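Nucleoprotein (Rift valley fever virus, PDB 3OV9) encapsidates the viral genomic RNA, shields it from nucleases and assembles into ring-shaped hexamers whose ribonucleoprotein serves as template for transcription and replication. Local coordinates at residues E22-V25 with R26-A29; I58-A61 with L62-N66; A139-R142 with H143-H146; S156-G159 with D160-R163; A237-A240 with Y241-A244. One frame throughout, in Å; residues are numbered along the deposited sequence. Where two conformers were deposited one is given.

How the contacts relate
All five contacts are local and lie in series along the chain. None closes a long loop, and none nests in or crosses another. Contact 1 is the end of helix 18-28, out on the N-terminal arm. Contact 2 is the end of helix 50-63, with its centre about 32 Å from that of contact 1. Contact 3 is a tight turn in the loop between helices 130-136 and 159-180, and contact 4 starts the latter helix. Contact 5 ends helix 232-243. L62 of contact 2 packs on H146 of contact 3, and Y140 of contact 3 packs on A237 of contact 5. Contacts 4 and 5 approach to about 5 Å between nearest atoms without touching.

Contact 1 (E22-V25 with R26-A29); sequences EQWV and REFA
R26 bends at chi3 (-67°), which folds its guanidinium back over E22 and Q23 one turn earlier. This is side-chain packing along the last turns of helix 18-28, within the N-terminal region essential for oligomerization. E22 O lies over the centre of one guanidinium face, 3.6 Å from R26 NH1. The same carbonyl accepts the helical bond from R26 N at 3.1 Å. The charged ends of E22 and R26 do not meet directly. A water joins them, giving a proton to E22 OE1 at 2.6 Å and accepting one from R26 NH1 at 2.9 Å. The other oxygen of E22 forms a salt bridge with R18.

A second row of contacts follows W24. F28 N bonds to W24 O at 2.9 Å, and W24 CB touches F28 CE2 at 4.0 Å. The two rings are within 20° of parallel but are slid so far apart that they barely overlap. W24 and F28 pack on K56 and L60 of the second subunit. E27 stretches out straight, and its OE2 bonds to T82 of that subunit. Its other oxygen, E27 OE1, sits at the edge of the indole, near the ring plane, 3.8 Å from W24 CD1.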
loop_
_atom_site.group_PDB
_atom_site.type_symbol
_atom_site.label_atom_id
_atom_site.label_comp_id
_atom_site.label_asym_id
_atom_site.label_seq_id
_atom_site.Cartn_x
_atom_site.Cartn_y
_atom_site.Cartn_z
ATOM N N GLU A 22 12.144 -29.932 32.846
ATOM C CA GLU A 22 11.468 -30.587 31.721
ATOM C C GLU A 22 9.976 -30.817 31.984
ATOM O O GLU A 22 9.169 -30.762 31.048
ATOM C CB GLU A 22 12.183 -31.884 31.323
ATOM C CG GLU A 22 13.506 -31.649 30.579
ATOM C CD GLU A 22 14.231 -32.928 30.195
ATOM O OE1 GLU A 22 13.733 -34.027 30.518
ATOM O OE2 GLU A 22 15.307 -32.830 29.566
ATOM N N GLN A 23 9.619 -31.061 33.248
ATOM C CA GLN A 23 8.215 -31.168 33.650
ATOM C C GLN A 23 7.503 -29.829 33.467
ATOM O O GLN A 23 6.369 -29.782 32.979
ATOM C CB GLN A 23 8.080 -31.643 35.101
ATOM C CG GLN A 23 8.298 -33.139 35.300
ATOM C CD GLN A 23 7.811 -33.650 36.647
ATOM O OE1 GLN A 23 6.768 -33.230 37.147
ATOM N NE2 GLN A 23 8.560 -34.578 37.233
ATOM N N TRP A 24 8.171 -28.740 33.850
ATOM C CA TRP A 24 7.610 -27.401 33.650
ATOM C C TRP A 24 7.437 -27.093 32.164
ATOM O O TRP A 24 6.413 -26.533 31.756
ATOM C CB TRP A 24 8.463 -26.321 34.324
ATOM C CG TRP A 24 8.364 -26.303 35.827
ATOM C CD1 TRP A 24 7.278 -26.636 36.588
ATOM C CD2 TRP A 24 9.391 -25.906 36.746
ATOM N NE1 TRP A 24 7.570 -26.486 37.926
ATOM C CE2 TRP A 24 8.858 -26.038 38.049
ATOM C CE3 TRP A 24 10.711 -25.459 36.596
ATOM C CZ2 TRP A 24 9.601 -25.738 39.198
ATOM C CZ3 TRP A 24 11.451 -25.163 37.740
ATOM C CH2 TRP A 24 10.889 -25.301 39.022
ATOM N N VAL A 25 8.430 -27.475 31.359
ATOM C CA VAL A 25 8.362 -27.288 29.909
ATOM C C VAL A 25 7.080 -27.927 29.371
ATOM O O VAL A 25 6.330 -27.291 28.631
ATOM C CB VAL A 25 9.599 -27.874 29.179
ATOM C CG1 VAL A 25 9.399 -27.859 27.668
ATOM C CG2 VAL A 25 10.843 -27.096 29.542
ATOM N N ARG A 26 6.831 -29.172 29.775
ATOM C CA ARG A 26 5.625 -29.900 29.367
ATOM C C ARG A 26 4.335 -29.240 29.857
ATOM O O ARG A 26 3.359 -29.159 29.109
ATOM C CB ARG A 26 5.679 -31.361 29.828
ATOM C CG ARG A 26 6.685 -32.214 29.077
ATOM C CD ARG A 26 6.526 -33.696 29.411
ATOM N NE ARG A 26 6.866 -33.995 30.801
ATOM C CZ ARG A 26 8.090 -34.289 31.235
ATOM N NH1 ARG A 26 9.115 -34.333 30.393
ATOM N NH2 ARG A 26 8.287 -34.543 32.517
ATOM N N GLU A 27 4.337 -28.768 31.106
ATOM C CA GLU A 27 3.169 -28.106 31.692
ATOM C C GLU A 27 2.784 -26.849 30.912
ATOM O O GLU A 27 1.599 -26.580 30.705
ATOM C CB GLU A 27 3.411 -27.757 33.168
ATOM C CG GLU A 27 2.154 -27.284 33.906
ATOM C CD GLU A 27 2.419 -26.745 35.306
ATOM O OE1 GLU A 27 3.568 -26.833 35.796
ATOM O OE2 GLU A 27 1.459 -26.230 35.920
ATOM N N PHE A 28 3.796 -26.107 30.467
ATOM C CA PHE A 28 3.603 -24.806 29.831
ATOM C C PHE A 28 3.619 -24.835 28.302
ATOM O O PHE A 28 3.487 -23.789 27.662
ATOM C CB PHE A 28 4.673 -23.814 30.317
ATOM C CG PHE A 28 4.699 -23.608 31.809
ATOM C CD1 PHE A 28 3.521 -23.471 32.543
ATOM C CD2 PHE A 28 5.916 -23.500 32.476
ATOM C CE1 PHE A 28 3.557 -23.268 33.923
ATOM C CE2 PHE A 28 5.963 -23.298 33.854
ATOM C CZ PHE A 28 4.786 -23.180 34.580
ATOM N N ALA A 29 3.771 -26.024 27.720
ATOM C CA ALA A 29 3.911 -26.169 26.268
ATOM C C ALA A 29 2.662 -25.748 25.494
ATOM O O ALA A 29 1.554 -25.731 26.033
ATOM C CB ALA A 29 4.300 -27.605 25.914
HETATM O O HOH W 1 11.643 -35.379 31.389
#

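Contact 2 (I58-A61 with L62-N66); sequences IVLA and LTRGN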
loop_
_atom_site.group_PDB
_atom_site.type_symbol
_atom_site.label_atom_id
_atom_site.label_comp_id
_atom_site.label_asym_id
_atom_site.label_seq_id
_atom_site.Cartn_x
_atom_site.Cartn_y
_atom_site.Cartn_z
ATOM N N ILE A 58 -17.095 -35.148 11.557
ATOM C CA ILE A 58 -15.780 -35.457 10.993
ATOM C C ILE A 58 -15.826 -35.436 9.457
ATOM O O ILE A 58 -14.955 -34.842 8.817
ATOM C CB ILE A 58 -15.204 -36.790 11.546
ATOM C CG1 ILE A 58 -14.879 -36.636 13.040
ATOM C CG2 ILE A 58 -13.946 -37.212 10.772
ATOM C CD1 ILE A 58 -14.629 -37.942 13.777
ATOM N N VAL A 59 -16.852 -36.059 8.880
ATOM C CA VAL A 59 -17.063 -36.011 7.424
ATOM C C VAL A 59 -17.207 -34.560 6.961
ATOM O O VAL A 59 -16.616 -34.153 5.955
ATOM C CB VAL A 59 -18.285 -36.867 6.991
ATOM C CG1 VAL A 59 -18.599 -36.682 5.499
ATOM C CG2 VAL A 59 -18.037 -38.333 7.292
ATOM N N LEU A 60 -17.972 -33.786 7.728
ATOM C CA LEU A 60 -18.156 -32.359 7.496
ATOM C C LEU A 60 -16.829 -31.592 7.532
ATOM O O LEU A 60 -16.538 -30.799 6.636
ATOM C CB LEU A 60 -19.134 -31.806 8.538
ATOM C CG LEU A 60 -20.010 -30.589 8.259
ATOM C CD1 LEU A 60 -20.742 -30.697 6.926
ATOM C CD2 LEU A 60 -21.001 -30.407 9.400
ATOM N N ALA A 61 -16.025 -31.842 8.566
ATOM C CA ALA A 61 -14.718 -31.203 8.716
ATOM C C ALA A 61 -13.782 -31.501 7.548
ATOM O O ALA A 61 -13.085 -30.615 7.058
ATOM C CB ALA A 61 -14.068 -31.631 10.032
ATOM N N LEU A 62 -13.782 -32.755 7.105
ATOM C CA LEU A 62 -12.826 -33.223 6.109
ATOM C C LEU A 62 -13.192 -32.833 4.681
ATOM O O LEU A 62 -12.313 -32.706 3.828
ATOM C CB LEU A 62 -12.638 -34.744 6.230
ATOM C CG LEU A 62 -11.602 -35.273 7.240
ATOM C CD1 LEU A 62 -11.648 -34.563 8.594
ATOM C CD2 LEU A 62 -11.758 -36.780 7.427
ATOM N N THR A 63 -14.481 -32.628 4.426
ATOM C CA THR A 63 -14.944 -32.349 3.066
ATOM C C THR A 63 -15.401 -30.904 2.841
ATOM O O THR A 63 -15.409 -30.432 1.701
ATOM C CB THR A 63 -16.042 -33.346 2.602
ATOM O OG1 THR A 63 -17.235 -33.158 3.370
ATOM C CG2 THR A 63 -15.561 -34.799 2.736
ATOM N N ARG A 64 -15.767 -30.203 3.915
ATOM C CA ARG A 64 -16.220 -28.808 3.799
ATOM C C ARG A 64 -15.378 -27.808 4.590
ATOM O O ARG A 64 -15.328 -26.628 4.247
ATOM C CB ARG A 64 -17.699 -28.671 4.183
ATOM C CG ARG A 64 -18.688 -29.403 3.271
ATOM C CD ARG A 64 -18.577 -28.996 1.791
ATOM N NE ARG A 64 -18.727 -27.554 1.560
ATOM C CZ ARG A 64 -19.883 -26.932 1.323
ATOM N NH1 ARG A 64 -21.025 -27.606 1.296
ATOM N NH2 ARG A 64 -19.898 -25.621 1.116
ATOM N N GLY A 65 -14.725 -28.272 5.652
ATOM C CA GLY A 65 -13.848 -27.410 6.437
ATOM C C GLY A 65 -14.339 -27.115 7.843
ATOM O O GLY A 65 -15.119 -27.878 8.419
ATOM N N ASN A 66 -13.885 -25.988 8.385
ATOM C CA ASN A 66 -14.079 -25.663 9.795
ATOM C C ASN A 66 -14.971 -24.440 10.032
ATOM O O ASN A 66 -14.984 -23.876 11.130
ATOM C CB ASN A 66 -12.711 -25.470 10.469
ATOM C CG ASN A 66 -12.768 -25.611 11.985
ATOM O OD1 ASN A 66 -13.527 -26.418 12.520
ATOM N ND2 ASN A 66 -11.950 -24.826 12.681
#
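From I58 to R64 the backbone keeps the helical i to i+4 bonds, with L62 N at 2.9 Å from I58 O, and R64 is the first residue to leave helical angles. In T63 a chi1 of 67° tucks OG1 back toward the previous turn, where it donates to V59 O at 2.8 Å. T63 N donates to the same oxygen from the opposite face of the carbonyl plane, so two protons grip V59 O. I58 and L62 lie side by side, pointing the same way, with I58 CG2 at 4.0 Å from L62 CD2.

After R64, G65 turns the chain with a positive phi of 112°, a conformation suited to glycine. L60 O takes two donors here, R64 N at 2.9 Å and G65 N at 3.3 Å. The second is an i to i+5 bond at the helix end.

This C-terminal end of helix 50-63 lies in the region essential for oligomerization. R64 NH1 bonds to K74 O and to F28 O of the third subunit, and V59 packs on W24 of that subunit. Within the chain, I58 and L62 lean on helix 112-122, L60 and A61 on L104 of helix 104-110, and L60 and R64 on M71 of helix 68-71.

Contact 3 (A139-R142 with H143-H146); sequences AYPR and HMMH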
loop_
_atom_site.group_PDB
_atom_site.type_symbol
_atom_site.label_atom_id
_atom_site.label_comp_id
_atom_site.label_asym_id
_atom_site.label_seq_id
_atom_site.Cartn_x
_atom_site.Cartn_y
_atom_site.Cartn_z
ATOM N N ALA A 139 1.743 -43.889 -4.186
ATOM C CA ALA A 139 0.935 -44.555 -3.155
ATOM C C ALA A 139 1.011 -43.859 -1.793
ATOM O O ALA A 139 1.247 -44.504 -0.763
ATOM C CB ALA A 139 1.314 -46.039 -3.037
ATOM N N TYR A 140 0.811 -42.543 -1.795
ATOM C CA TYR A 140 0.873 -41.764 -0.561
ATOM C C TYR A 140 -0.131 -42.290 0.467
ATOM O O TYR A 140 -1.283 -42.535 0.128
ATOM C CB TYR A 140 0.642 -40.267 -0.819
ATOM C CG TYR A 140 0.867 -39.451 0.433
ATOM C CD1 TYR A 140 2.147 -39.036 0.791
ATOM C CD2 TYR A 140 -0.195 -39.138 1.287
ATOM C CE1 TYR A 140 2.369 -38.314 1.956
ATOM C CE2 TYR A 140 0.014 -38.416 2.457
ATOM C CZ TYR A 140 1.301 -38.009 2.786
ATOM O OH TYR A 140 1.521 -37.294 3.938
ATOM N N PRO A 141 0.308 -42.473 1.730
ATOM C CA PRO A 141 -0.580 -43.011 2.759
ATOM C C PRO A 141 -1.769 -42.103 3.076
ATOM O O PRO A 141 -1.594 -40.992 3.585
ATOM C CB PRO A 141 0.337 -43.137 3.984
ATOM C CG PRO A 141 1.705 -43.204 3.429
ATOM C CD PRO A 141 1.680 -42.300 2.238
ATOM N N ARG A 142 -2.968 -42.594 2.778
ATOM C CA ARG A 142 -4.199 -41.839 3.004
ATOM C C ARG A 142 -4.430 -41.500 4.476
ATOM O O ARG A 142 -4.952 -40.438 4.789
ATOM C CB ARG A 142 -5.409 -42.575 2.414
ATOM C CG ARG A 142 -5.764 -42.182 0.972
ATOM C CD ARG A 142 -4.608 -42.402 0.011
ATOM N NE ARG A 142 -5.007 -42.293 -1.394
ATOM C CZ ARG A 142 -4.152 -42.175 -2.406
ATOM N NH1 ARG A 142 -2.845 -42.134 -2.181
ATOM N NH2 ARG A 142 -4.605 -42.088 -3.651
ATOM N N HIS A 143 -4.018 -42.396 5.375
ATOM C CA HIS A 143 -4.168 -42.182 6.817
ATOM C C HIS A 143 -3.482 -40.904 7.325
ATOM O O HIS A 143 -3.837 -40.392 8.390
ATOM C CB HIS A 143 -3.636 -43.392 7.599
ATOM C CG HIS A 143 -4.435 -44.643 7.403
ATOM N ND1 HIS A 143 -4.166 -45.546 6.398
ATOM C CD2 HIS A 143 -5.487 -45.146 8.091
ATOM C CE1 HIS A 143 -5.021 -46.551 6.471
ATOM N NE2 HIS A 143 -5.832 -46.334 7.489
ATOM N N MET A 144 -2.510 -40.404 6.562
ATOM C CA MET A 144 -1.734 -39.217 6.943
ATOM C C MET A 144 -2.353 -37.902 6.452
ATOM O O MET A 144 -1.839 -36.822 6.752
ATOM C CB MET A 144 -0.293 -39.324 6.415
ATOM C CG MET A 144 0.576 -40.385 7.084
ATOM S SD MET A 144 2.283 -40.357 6.496
ATOM C CE MET A 144 3.081 -41.293 7.806
ATOM N N MET A 145 -3.453 -37.994 5.709
ATOM C CA MET A 145 -3.997 -36.840 4.989
ATOM C C MET A 145 -4.997 -35.987 5.782
ATOM O O MET A 145 -6.039 -35.581 5.265
ATOM C CB MET A 145 -4.580 -37.273 3.637
ATOM C CG MET A 145 -3.535 -37.783 2.658
ATOM S SD MET A 145 -4.226 -38.258 1.057
ATOM C CE MET A 145 -4.891 -36.690 0.500
ATOM N N HIS A 146 -4.662 -35.718 7.042
ATOM C CA HIS A 146 -5.341 -34.694 7.842
ATOM C C HIS A 146 -4.434 -34.317 9.012
ATOM O O HIS A 146 -3.676 -35.165 9.488
ATOM C CB HIS A 146 -6.709 -35.173 8.341
ATOM C CG HIS A 146 -7.614 -34.056 8.758
ATOM N ND1 HIS A 146 -7.785 -33.687 10.075
ATOM C CD2 HIS A 146 -8.365 -33.197 8.028
ATOM C CE1 HIS A 146 -8.624 -32.670 10.141
ATOM N NE2 HIS A 146 -8.988 -32.349 8.912
#
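Y140 is wedged against M144 and M145 in a double Met-aromatic contact. The contact is built round a short 3-10 turn, R142-M144, in the loop between helices 130-136 and 159-180; Y140 lies just before it. M145 comes in at the ring edge, near the plane, with its CG 3.6 Å from Y140 CE2. Its sulfur SD lies obliquely, 5.4 Å from the centroid of the Y140 ring. M144 crosses Y140 at about a right angle. Its SD is 5.3 Å from the same centroid and 41° off the ring normal, and M144 CB touches Y140 OH at 3.7 Å. P141 adds to the cluster: its CD lies over one face of the Y140 ring, toward the rim.

The turn itself brings the methionines round. M144 N bonds to P141 O at 3.2 Å, and M145 N bonds to R142 O at 3.0 Å. In both bonds the donor comes from above the carbonyl plane, and each spans three residues, as in a 3-10 turn.

Further out, the hydroxyl of Y140 pairs with A168 O, and M144 O pairs with H169, both on helix 159-180. H143 turns to another part of the fold, where its ring stacks on F221. D134 of helix 130-136 holds the start of the loop, through a salt bridge to R142 and a hydrogen bond from Y140 N. R142 bends at chi2 (58°) to come back along the loop. Its NH1 then meets Y140 O at 2.8 Å, in the carbonyl plane and on a lone pair.

Contact 4 (S156-G159 with D160-R163); sequences SLPG and DYLR
L157 and L162 form the packed side of this contact, at the start of helix 159-180. L157 CB points toward the helix and meets L162 CB at 4.1 Å. L162 CB also lies 4.0 Å from L157 O. L157 is buried, and it is covered beyond L162 by R215 and L218 of helix 211-220. L162 rests on V153.

P158 and Y161 extend the apolar patch toward the surface. P158 CG approaches the tyrosine ring obliquely, at 3.6 Å from Y161 CD2. A chi1 of -61° brings the Y161 ring back beside the proline. K229 and P230 also touch this ring.

The other side is looser and largely exposed. Here D160 and R163 pair one turn apart in a salt bridge. R163 is bent at chi3 (69°), and it grips a single oxygen end-on with two nitrogens. D160 OD1 lies 3.0 Å from R163 NH1, which uses the anti lone pair, and 3.0 Å from R163 NH2, which comes from above the carboxylate plane. The acidic group lies in the first turn, where its charge may suit the positive end of the helix.

The backbone closes that turn. L162 N donates to P158 O at 2.9 Å in a nearly straight bond (169°), and R163 N donates to G159 O at 3.0 Å. P158 occupies the N-cap position. The apolar pair of L157, just before the cap, with L162, four residues after it, is the hydrophobic staple known from helix N termini.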
loop_
_atom_site.group_PDB
_atom_site.type_symbol
_atom_site.label_atom_id
_atom_site.label_comp_id
_atom_site.label_asym_id
_atom_site.label_seq_id
_atom_site.Cartn_x
_atom_site.Cartn_y
_atom_site.Cartn_z
ATOM N N SER A 156 7.924 -42.063 21.006
ATOM C CA SER A 156 8.944 -42.968 21.538
ATOM C C SER A 156 9.542 -43.890 20.467
ATOM O O SER A 156 10.428 -44.696 20.761
ATOM C CB SER A 156 8.391 -43.786 22.714
ATOM O OG SER A 156 7.546 -44.833 22.275
ATOM N N LEU A 157 9.055 -43.771 19.231
ATOM C CA LEU A 157 9.655 -44.466 18.091
ATOM C C LEU A 157 11.127 -44.074 17.926
ATOM O O LEU A 157 11.494 -42.935 18.237
ATOM C CB LEU A 157 8.890 -44.146 16.801
ATOM C CG LEU A 157 7.595 -44.916 16.522
ATOM C CD1 LEU A 157 6.785 -44.213 15.443
ATOM C CD2 LEU A 157 7.878 -46.357 16.124
ATOM N N PRO A 158 11.974 -45.011 17.445
ATOM C CA PRO A 158 13.376 -44.681 17.173
ATOM C C PRO A 158 13.504 -43.439 16.295
ATOM O O PRO A 158 12.694 -43.239 15.383
ATOM C CB PRO A 158 13.887 -45.919 16.436
ATOM C CG PRO A 158 13.066 -47.023 16.976
ATOM C CD PRO A 158 11.694 -46.435 17.179
ATOM N N GLY A 159 14.516 -42.624 16.581
ATOM C CA GLY A 159 14.673 -41.291 15.994
ATOM C C GLY A 159 14.430 -41.257 14.484
ATOM O O GLY A 159 13.663 -40.424 13.997
ATOM N N ASP A 160 15.083 -42.166 13.760
ATOM C CA ASP A 160 14.987 -42.235 12.299
ATOM C C ASP A 160 13.582 -42.592 11.817
ATOM O O ASP A 160 13.114 -42.054 10.810
ATOM C CB ASP A 160 15.995 -43.246 11.738
ATOM C CG ASP A 160 17.437 -42.817 11.941
ATOM O OD1 ASP A 160 17.712 -41.598 11.998
ATOM O OD2 ASP A 160 18.306 -43.712 12.033
ATOM N N TYR A 161 12.926 -43.503 12.532
ATOM C CA TYR A 161 11.578 -43.944 12.181
ATOM C C TYR A 161 10.551 -42.842 12.438
ATOM O O TYR A 161 9.641 -42.633 11.634
ATOM C CB TYR A 161 11.187 -45.211 12.951
ATOM C CG TYR A 161 12.054 -46.435 12.698
ATOM C CD1 TYR A 161 12.926 -46.501 11.606
ATOM C CD2 TYR A 161 11.972 -47.543 13.539
ATOM C CE1 TYR A 161 13.706 -47.631 11.376
ATOM C CE2 TYR A 161 12.747 -48.677 13.317
ATOM C CZ TYR A 161 13.609 -48.714 12.234
ATOM O OH TYR A 161 14.374 -49.835 12.013
ATOM N N LEU A 162 10.709 -42.149 13.564
ATOM C CA LEU A 162 9.850 -41.020 13.919
ATOM C C LEU A 162 9.977 -39.894 12.894
ATOM O O LEU A 162 8.967 -39.353 12.433
ATOM C CB LEU A 162 10.191 -40.509 15.327
ATOM C CG LEU A 162 9.469 -39.270 15.870
ATOM C CD1 LEU A 162 7.968 -39.492 15.960
ATOM C CD2 LEU A 162 10.034 -38.879 17.230
ATOM N N ARG A 163 11.218 -39.557 12.543
ATOM C CA ARG A 163 11.508 -38.512 11.561
ATOM C C ARG A 163 10.864 -38.825 10.210
ATOM O O ARG A 163 10.283 -37.938 9.579
ATOM C CB ARG A 163 13.022 -38.313 11.407
ATOM C CG ARG A 163 13.418 -37.125 10.530
ATOM C CD ARG A 163 14.924 -36.865 10.542
ATOM N NE ARG A 163 15.690 -37.910 9.862
ATOM C CZ ARG A 163 16.481 -38.790 10.473
ATOM N NH1 ARG A 163 16.626 -38.761 11.793
ATOM N NH2 ARG A 163 17.132 -39.700 9.763
#

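Contact 5 (A237-A240 with Y241-A244); sequences AAQA and YKTA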
loop_
_atom_site.group_PDB
_atom_site.type_symbol
_atom_site.label_atom_id
_atom_site.label_comp_id
_atom_site.label_asym_id
_atom_site.label_seq_id
_atom_site.Cartn_x
_atom_site.Cartn_y
_atom_site.Cartn_z
ATOM N N ALA A 237 7.603 -41.057 0.772
ATOM C CA ALA A 237 7.044 -39.736 1.060
ATOM C C ALA A 237 7.994 -38.857 1.872
ATOM O O ALA A 237 8.031 -37.641 1.678
ATOM C CB ALA A 237 5.696 -39.863 1.753
ATOM N N ALA A 238 8.760 -39.474 2.772
ATOM C CA ALA A 238 9.767 -38.756 3.556
ATOM C C ALA A 238 10.852 -38.181 2.649
ATOM O O ALA A 238 11.258 -37.026 2.810
ATOM C CB ALA A 238 10.379 -39.671 4.618
ATOM N N GLN A 239 11.304 -38.992 1.692
ATOM C CA GLN A 239 12.286 -38.569 0.698
ATOM C C GLN A 239 11.718 -37.464 -0.195
ATOM O O GLN A 239 12.415 -36.499 -0.515
ATOM C CB GLN A 239 12.761 -39.773 -0.132
ATOM C CG GLN A 239 13.629 -39.444 -1.361
ATOM C CD GLN A 239 14.947 -38.753 -1.026
ATOM O OE1 GLN A 239 15.448 -37.945 -1.809
ATOM N NE2 GLN A 239 15.517 -39.074 0.129
ATOM N N ALA A 240 10.450 -37.603 -0.576
ATOM C CA ALA A 240 9.762 -36.585 -1.373
ATOM C C ALA A 240 9.695 -35.232 -0.657
ATOM O O ALA A 240 9.835 -34.187 -1.294
ATOM C CB ALA A 240 8.369 -37.060 -1.772
ATOM N N TYR A 241 9.497 -35.252 0.661
ATOM C CA TYR A 241 9.470 -34.019 1.456
ATOM C C TYR A 241 10.833 -33.325 1.510
ATOM O O TYR A 241 10.907 -32.093 1.485
ATOM C CB TYR A 241 8.944 -34.276 2.874
ATOM C CG TYR A 241 8.806 -33.016 3.708
ATOM C CD1 TYR A 241 7.832 -32.062 3.408
ATOM C CD2 TYR A 241 9.648 -32.777 4.795
ATOM C CE1 TYR A 241 7.702 -30.903 4.163
ATOM C CE2 TYR A 241 9.525 -31.618 5.560
ATOM C CZ TYR A 241 8.549 -30.689 5.237
ATOM O OH TYR A 241 8.419 -29.543 5.987
ATOM N N LYS A 242 11.901 -34.120 1.587
ATOM C CA LYS A 242 13.274 -33.607 1.593
ATOM C C LYS A 242 13.573 -32.754 0.363
ATOM O O LYS A 242 14.182 -31.689 0.474
ATOM C CB LYS A 242 14.282 -34.757 1.668
ATOM C CG LYS A 242 14.517 -35.304 3.061
ATOM C CD LYS A 242 15.128 -36.693 3.001
ATOM C CE LYS A 242 15.259 -37.299 4.387
ATOM N NZ LYS A 242 15.785 -38.690 4.321
ATOM N N THR A 243 13.133 -33.229 -0.800
ATOM C CA THR A 243 13.434 -32.579 -2.076
ATOM C C THR A 243 12.308 -31.651 -2.553
ATOM O O THR A 243 12.429 -31.004 -3.596
ATOM C CB THR A 243 13.773 -33.618 -3.176
ATOM O OG1 THR A 243 12.684 -34.535 -3.329
ATOM C CG2 THR A 243 15.035 -34.396 -2.813
ATOM N N ALA A 244 11.226 -31.583 -1.777
ATOM C CA ALA A 244 10.076 -30.736 -2.101
ATOM C C ALA A 244 10.410 -29.251 -1.993
ATOM O O ALA A 244 11.292 -28.858 -1.226
ATOM C CB ALA A 244 8.891 -31.080 -1.207
HETATM O O HOH W 2 9.598 -33.719 -3.897
#
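A237-A240 and Y241-A244 are the last turns of helix 232-243, at the C terminus of the chain, and they meet by local contacts three and four residues apart. Y241 N bonds to A237 O at 3.0 Å, and K242 N bonds to A238 O at 3.2 Å. The next bond, T243 N to Q239 O at 3.4 Å, is weak. Q239 bends at chi2 (62°), which turns its amide forward, over the K242 and T243 side chains of the next turn. Its OE1 lies 3.7 Å from T243 CG2, and its NE2 lies 3.8 Å from K242 CD. The extended K242 chain crosses Q239 at about a right angle. These polar residues are exposed.

The protein is an orthogonal bundle of helices, and the other side of this helix faces its neighbours. A237, A238 and A240 bring only methyl groups, which pack on helix 159-180 at A168, D167 and L171. Y241 swings its ring away from the previous turn, with CG anti to the backbone N (chi1 -176°). The ring packs on A193 and F196 of helix 189-204. K189 makes a cation-pi contact with it and also bonds to Y241 O and A244 O at the helix end. On the side of T243, a water donates to A240 O at 2.7 Å and lies 3.2 Å from T243 OG1.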